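Local coordinates for protein putative acetylornithine deacetylase (Sulfolobus tokodaii, PDB 3VPB) that probably catalyses the ATP-dependent joining of glutamate to the C-terminal glutamate of the carrier protein LysW, a step in arginine biosynthesis, at residues B[115-118]-B[123-126]; B[136-141]-B[147-152]. One frame throughout, in Å; residues are numbered along the deposited sequence.

Both contacts are buried, and both pack a helix on the same antiparallel sheet of the ATP-grasp region. Interaction 1 sets helix 110-120 on strand 124-127. Interaction 2 sets helix 143-153 on strand 138-140. The two strands are neighbours, joined by a probable hydrogen bond from Ile140 N to Leu124 O (2.7 Å). Their chemistry differs. Interaction 1 combines a short tyrosine-aspartate bond with apolar packing. Interaction 2 is looser and almost wholly apolar, and its serine finds polar partners beyond the two segments, one of them on another subunit. Both contacts also reach ADP, through Ile125 of strand 124-127 at the adenine and through Val137, just before strand 138-140, nearer the ribose and phosphates.

Interaction 1 of 2, residues B[115-118]-B[123-126]; sequences KAYE and PLID. With ADP (adenosine-5'-diphosphate), chain L.
Asp126 OD2 is held by two groups. Tyr117 OH donates a short hydrogen bond to it, 2.6 Å from OH to OD2, and His164 ND1 is the second partner. The tyrosine uses the anti lone pair of OD2, on the side away from OD1. OD1 in turn forms a salt bridge with Arg153. Both carboxylate oxygens are therefore satisfied in a buried place, and the nearby arginine would be expected to favour the charged form. OD2 lies at the edge of the tyrosine ring, in its plane. The ring and the carboxylate are turned 71° apart. Asp126 carries its carboxyl carbon anti to the backbone N (chi1 -179°), which directs the group out of the strand to the phenol oxygen.

Leu124 touches the same ring at CD2 and CE2. Its CD2 lies 3.7 Å from Tyr117 CD2, and its CD1 is 3.9 Å from Tyr117 CE2. The approach is oblique, and the two side chains cross at about a right angle. With CG between the backbone N and the carbonyl carbon (chi1 53°), both methyls of Leu124 reach the CD2-CE2 side of the ring.

Leu124 and Asp126 point toward the helix, whereas Ile125 between them points away from it, to the nucleotide. Ile125 CG1 rests 3.7 Å from C6 of ADP, and its CG2 lies 3.7 Å from N7 of ADP. Val166 of strand 164-168 also touches Tyr117. This is helix-on-sheet packing within the ATP-grasp fold: one side of strand 124-127 packs against helix 110-120 and the other lines the adenine pocket.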
loop_
_atom_site.group_PDB
_atom_site.type_symbol
_atom_site.label_atom_id
_atom_site.label_comp_id
_atom_site.label_asym_id
_atom_site.label_seq_id
_atom_site.Cartn_x
_atom_site.Cartn_y
_atom_site.Cartn_z
ATOM N N LYS B 115 19.934 14.268 3.169
ATOM C CA LYS B 115 20.558 15.364 3.953
ATOM C C LYS B 115 20.902 15.006 5.405
ATOM O O LYS B 115 21.994 15.351 5.906
ATOM C CB LYS B 115 19.696 16.620 3.914
ATOM C CG LYS B 115 19.722 17.292 2.562
ATOM C CD LYS B 115 18.742 18.470 2.490
ATOM C CE LYS B 115 18.668 18.957 1.043
ATOM N NZ LYS B 115 17.658 20.043 0.916
ATOM N N ALA B 116 19.978 14.326 6.077
ATOM C CA ALA B 116 20.215 13.838 7.439
ATOM C C ALA B 116 21.409 12.890 7.528
ATOM O O ALA B 116 22.241 13.037 8.425
ATOM C CB ALA B 116 18.953 13.176 8.031
ATOM N N TYR B 117 21.489 11.917 6.618
ATOM C CA TYR B 117 22.640 10.998 6.567
ATOM C C TYR B 117 23.921 11.782 6.375
ATOM O O TYR B 117 24.929 11.534 7.063
ATOM C CB TYR B 117 22.518 9.982 5.398
ATOM C CG TYR B 117 21.301 9.063 5.407
ATOM C CD1 TYR B 117 20.961 8.333 4.248
ATOM C CD2 TYR B 117 20.495 8.908 6.539
ATOM C CE1 TYR B 117 19.855 7.485 4.231
ATOM C CE2 TYR B 117 19.367 8.078 6.527
ATOM C CZ TYR B 117 19.064 7.357 5.362
ATOM O OH TYR B 117 17.975 6.520 5.298
ATOM N N GLU B 118 23.878 12.717 5.427
ATOM C CA GLU B 118 25.017 13.593 5.123
ATOM C C GLU B 118 25.445 14.472 6.309
ATOM O O GLU B 118 26.646 14.727 6.481
ATOM C CB GLU B 118 24.735 14.442 3.877
ATOM C CG GLU B 118 24.712 13.611 2.595
ATOM C CD GLU B 118 24.164 14.352 1.387
ATOM O OE1 GLU B 118 23.529 15.430 1.560
ATOM O OE2 GLU B 118 24.384 13.844 0.250
ATOM N N PRO B 123 28.177 5.159 11.068
ATOM C CA PRO B 123 26.906 4.452 10.843
ATOM C C PRO B 123 25.797 5.150 11.592
ATOM O O PRO B 123 26.063 5.934 12.529
ATOM C CB PRO B 123 27.153 3.083 11.484
ATOM C CG PRO B 123 28.062 3.418 12.643
ATOM C CD PRO B 123 29.017 4.434 12.042
ATOM N N LEU B 124 24.570 4.839 11.209
ATOM C CA LEU B 124 23.397 5.387 11.884
ATOM C C LEU B 124 22.271 4.365 11.870
ATOM O O LEU B 124 22.291 3.388 11.110
ATOM C CB LEU B 124 22.942 6.700 11.217
ATOM C CG LEU B 124 22.678 6.751 9.730
ATOM C CD1 LEU B 124 21.219 6.350 9.450
ATOM C CD2 LEU B 124 22.963 8.204 9.252
ATOM N N ILE B 125 21.269 4.606 12.709
ATOM C CA ILE B 125 20.010 3.858 12.658
ATOM C C ILE B 125 18.929 4.745 12.039
ATOM O O ILE B 125 18.830 5.897 12.347
ATOM C CB ILE B 125 19.603 3.392 14.087
ATOM C CG1 ILE B 125 20.563 2.288 14.539
ATOM C CG2 ILE B 125 18.088 2.989 14.205
ATOM C CD1 ILE B 125 20.177 0.843 14.105
ATOM N N ASP B 126 18.160 4.197 11.110
ATOM C CA ASP B 126 17.016 4.920 10.535
ATOM C C ASP B 126 15.794 4.033 10.778
ATOM O O ASP B 126 15.723 2.902 10.309
ATOM C CB ASP B 126 17.241 5.160 9.038
ATOM C CG ASP B 126 16.103 5.928 8.375
ATOM O OD1 ASP B 126 14.963 5.886 8.894
ATOM O OD2 ASP B 126 16.325 6.518 7.282
HETATM P PB ADP L . 10.674 -1.355 18.088
HETATM O O1B ADP L . 9.520 -0.550 18.554
HETATM O O2B ADP L . 11.198 -2.397 19.063
HETATM O O3B ADP L . 10.565 -1.904 16.695
HETATM P PA ADP L . 13.176 -0.041 18.769
HETATM O O1A ADP L . 13.534 1.422 18.526
HETATM O O2A ADP L . 13.009 -0.626 20.154
HETATM O O3A ADP L . 11.853 -0.273 17.885
HETATM O "O5'" ADP L . 14.293 -0.889 17.985
HETATM C "C5'" ADP L . 14.349 -2.316 17.984
HETATM C "C4'" ADP L . 15.762 -2.773 18.295
HETATM O "O4'" ADP L . 16.665 -2.132 17.387
HETATM C "C3'" ADP L . 16.188 -2.313 19.692
HETATM O "O3'" ADP L . 15.862 -3.300 20.679
HETATM C "C2'" ADP L . 17.683 -2.155 19.548
HETATM O "O2'" ADP L . 18.335 -3.426 19.670
HETATM C "C1'" ADP L . 17.822 -1.708 18.117
HETATM N N9 ADP L . 17.908 -0.238 18.035
HETATM C C8 ADP L . 16.916 0.638 17.733
HETATM N N7 ADP L . 17.422 1.880 17.712
HETATM C C5 ADP L . 18.737 1.798 17.994
HETATM C C6 ADP L . 19.850 2.740 18.160
HETATM N N6 ADP L . 19.646 4.057 17.968
HETATM N N1 ADP L . 21.094 2.236 18.420
HETATM C C2 ADP L . 21.319 0.928 18.591
HETATM N N3 ADP L . 20.319 0.016 18.486
HETATM C C4 ADP L . 19.047 0.408 18.204
#

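Interaction 2 of 2, residues B[136-141]-B[147-152]; sequences LVSLIR and KTIIEH. With ADP (adenosine-5'-diphosphate), chain L.
Mainly apolar packing joins Ile149 of helix 143-153 to Ser138 and Ile140 of strand 138-140, on the antiparallel sheet of the ATP-grasp fold. This strand is the outermost of its sheet within the chain. Ile149 turns both its branches to Ser138. Its CD1 lies 4.0 Å from Ser138 OG, and its CG2 is 4.1 Å from the same oxygen. Ile140 reaches in from farther along the strand, with its CD1 4.3 Å from Ile149 CB. These are loose van der Waals contacts. OG of Ser138, anti to its carbonyl carbon (chi1 -65°), is the atom that meets Ile149. Its polar partners lie outside the two segments: it is hydrogen-bonded to Thr148 of a third subunit and to Arg153 of its own chain. Thr148 likewise bonds to Ser138 of that subunit, so the pairing is reciprocal across the interface.

Val137 takes the other direction, into the nucleotide pocket. Its CG1 lies 3.7 Å from O4' of the ADP ribose, and its CG2 is 3.8 Å from O5' of ADP. An alanine here removes both methyl tips and would probably open a gap beside the ribose and the start of the diphosphate.

On the helix, His152 bends back one turn to Thr148. Its ND1 donates to Thr148 O over 2.7 Å, with an N-H...O angle of 159°. The donor sits above the carbonyl plane, 45° out of it, while His152 N reaches Thr148 O from the opposite face at 3.0 Å.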
loop_
_atom_site.group_PDB
_atom_site.type_symbol
_atom_site.label_atom_id
_atom_site.label_comp_id
_atom_site.label_asym_id
_atom_site.label_seq_id
_atom_site.Cartn_x
_atom_site.Cartn_y
_atom_site.Cartn_z
ATOM N N LEU B 136 11.352 -2.624 10.219
ATOM C CA LEU B 136 11.968 -1.505 9.466
ATOM C C LEU B 136 12.999 -0.672 10.242
ATOM O O LEU B 136 13.319 0.460 9.821
ATOM C CB LEU B 136 10.903 -0.548 8.908
ATOM C CG LEU B 136 9.709 -1.168 8.213
ATOM C CD1 LEU B 136 8.732 -0.067 7.746
ATOM C CD2 LEU B 136 10.223 -1.973 7.042
ATOM N N VAL B 137 13.527 -1.209 11.341
ATOM C CA VAL B 137 14.626 -0.535 12.060
ATOM C C VAL B 137 15.890 -0.916 11.295
ATOM O O VAL B 137 16.282 -2.087 11.264
ATOM C CB VAL B 137 14.739 -0.972 13.532
ATOM C CG1 VAL B 137 15.952 -0.298 14.232
ATOM C CG2 VAL B 137 13.434 -0.649 14.301
ATOM N N SER B 138 16.521 0.065 10.678
ATOM C CA SER B 138 17.556 -0.224 9.688
ATOM C C SER B 138 18.884 0.346 10.133
ATOM O O SER B 138 18.954 1.496 10.577
ATOM C CB SER B 138 17.192 0.407 8.368
ATOM O OG SER B 138 16.032 -0.175 7.850
ATOM N N LEU B 139 19.915 -0.479 10.018
ATOM C CA LEU B 139 21.293 -0.074 10.283
ATOM C C LEU B 139 21.860 0.446 8.961
ATOM O O LEU B 139 21.853 -0.288 7.940
ATOM C CB LEU B 139 22.096 -1.275 10.866
ATOM C CG LEU B 139 23.546 -1.077 11.362
ATOM C CD1 LEU B 139 23.655 0.093 12.339
ATOM C CD2 LEU B 139 24.160 -2.352 11.970
ATOM N N ILE B 140 22.302 1.704 8.948
ATOM C CA ILE B 140 22.814 2.341 7.735
ATOM C C ILE B 140 24.287 2.705 7.902
ATOM O O ILE B 140 24.663 3.550 8.727
ATOM C CB ILE B 140 21.980 3.548 7.295
ATOM C CG1 ILE B 140 20.510 3.103 7.073
ATOM C CG2 ILE B 140 22.549 4.163 5.989
ATOM C CD1 ILE B 140 19.579 4.197 6.781
ATOM N N ARG B 141 25.111 2.050 7.107
ATOM C CA ARG B 141 26.559 2.097 7.354
ATOM C C ARG B 141 27.325 2.770 6.232
ATOM O O ARG B 141 28.509 3.034 6.373
ATOM C CB ARG B 141 27.078 0.697 7.652
ATOM C CG ARG B 141 26.494 0.157 8.953
ATOM C CD ARG B 141 26.501 -1.303 8.972
ATOM N NE ARG B 141 25.626 -1.910 7.964
ATOM C CZ ARG B 141 25.563 -3.222 7.779
ATOM N NH1 ARG B 141 26.319 -4.024 8.537
ATOM N NH2 ARG B 141 24.765 -3.733 6.847
ATOM N N LYS B 147 20.807 5.019 0.405
ATOM C CA LYS B 147 19.985 5.288 -0.799
ATOM C C LYS B 147 18.931 4.217 -1.050
ATOM O O LYS B 147 17.799 4.536 -1.430
ATOM C CB LYS B 147 20.879 5.431 -2.046
ATOM C CG LYS B 147 21.593 6.781 -2.131
ATOM C CD LYS B 147 22.568 6.852 -3.310
ATOM C CE LYS B 147 22.722 8.278 -3.765
ATOM N NZ LYS B 147 23.987 8.566 -4.490
ATOM N N THR B 148 19.297 2.952 -0.855
ATOM C CA THR B 148 18.331 1.873 -1.106
ATOM C C THR B 148 17.243 1.842 -0.038
ATOM O O THR B 148 16.078 1.625 -0.354
ATOM C CB THR B 148 18.981 0.487 -1.363
ATOM O OG1 THR B 148 17.970 -0.411 -1.854
ATOM C CG2 THR B 148 19.546 -0.089 -0.109
ATOM N N ILE B 149 17.597 2.137 1.210
ATOM C CA ILE B 149 16.577 2.235 2.266
ATOM C C ILE B 149 15.614 3.387 1.983
ATOM O O ILE B 149 14.391 3.233 2.095
ATOM C CB ILE B 149 17.209 2.328 3.702
ATOM C CG1 ILE B 149 18.014 1.060 4.027
ATOM C CG2 ILE B 149 16.103 2.563 4.801
ATOM C CD1 ILE B 149 17.219 -0.239 3.993
ATOM N N ILE B 150 16.142 4.551 1.611
ATOM C CA ILE B 150 15.274 5.680 1.245
ATOM C C ILE B 150 14.256 5.280 0.181
ATOM O O ILE B 150 13.071 5.580 0.306
ATOM C CB ILE B 150 16.103 6.890 0.773
ATOM C CG1 ILE B 150 16.772 7.559 1.989
ATOM C CG2 ILE B 150 15.235 7.904 0.040
ATOM C CD1 ILE B 150 17.835 8.597 1.598
ATOM N N GLU B 151 14.725 4.586 -0.854
ATOM C CA GLU B 151 13.836 4.165 -1.933
ATOM C C GLU B 151 12.745 3.223 -1.437
ATOM O O GLU B 151 11.583 3.340 -1.840
ATOM C CB GLU B 151 14.632 3.453 -3.048
ATOM C CG GLU B 151 15.449 4.365 -3.948
ATOM C CD GLU B 151 16.046 3.641 -5.165
ATOM O OE1 GLU B 151 16.538 4.334 -6.082
ATOM O OE2 GLU B 151 16.019 2.397 -5.199
ATOM N N HIS B 152 13.142 2.261 -0.607
ATOM C CA HIS B 152 12.205 1.322 -0.025
ATOM C C HIS B 152 11.144 1.999 0.842
ATOM O O HIS B 152 9.964 1.639 0.721
ATOM C CB HIS B 152 12.932 0.229 0.750
ATOM C CG HIS B 152 13.530 -0.834 -0.132
ATOM N ND1 HIS B 152 14.664 -0.626 -0.892
ATOM C CD2 HIS B 152 13.147 -2.110 -0.372
ATOM C CE1 HIS B 152 14.948 -1.729 -1.567
ATOM N NE2 HIS B 152 14.039 -2.640 -1.277
HETATM P PB ADP L . 10.674 -1.355 18.088
HETATM O O1B ADP L . 9.520 -0.550 18.554
HETATM O O2B ADP L . 11.198 -2.397 19.063
HETATM O O3B ADP L . 10.565 -1.904 16.695
HETATM P PA ADP L . 13.176 -0.041 18.769
HETATM O O1A ADP L . 13.534 1.422 18.526
HETATM O O2A ADP L . 13.009 -0.626 20.154
HETATM O O3A ADP L . 11.853 -0.273 17.885
HETATM O "O5'" ADP L . 14.293 -0.889 17.985
HETATM C "C5'" ADP L . 14.349 -2.316 17.984
HETATM C "C4'" ADP L . 15.762 -2.773 18.295
HETATM O "O4'" ADP L . 16.665 -2.132 17.387
HETATM C "C3'" ADP L . 16.188 -2.313 19.692
HETATM O "O3'" ADP L . 15.862 -3.300 20.679
HETATM C "C2'" ADP L . 17.683 -2.155 19.548
HETATM O "O2'" ADP L . 18.335 -3.426 19.670
HETATM C "C1'" ADP L . 17.822 -1.708 18.117
HETATM N N9 ADP L . 17.908 -0.238 18.035
HETATM C C8 ADP L . 16.916 0.638 17.733
HETATM N N7 ADP L . 17.422 1.880 17.712
HETATM C C5 ADP L . 18.737 1.798 17.994
HETATM C C6 ADP L . 19.850 2.740 18.160
HETATM N N6 ADP L . 19.646 4.057 17.968
HETATM N N1 ADP L . 21.094 2.236 18.420
HETATM C C2 ADP L . 21.319 0.928 18.591
HETATM N N3 ADP L . 20.319 0.016 18.486
HETATM C C4 ADP L . 19.047 0.408 18.204
#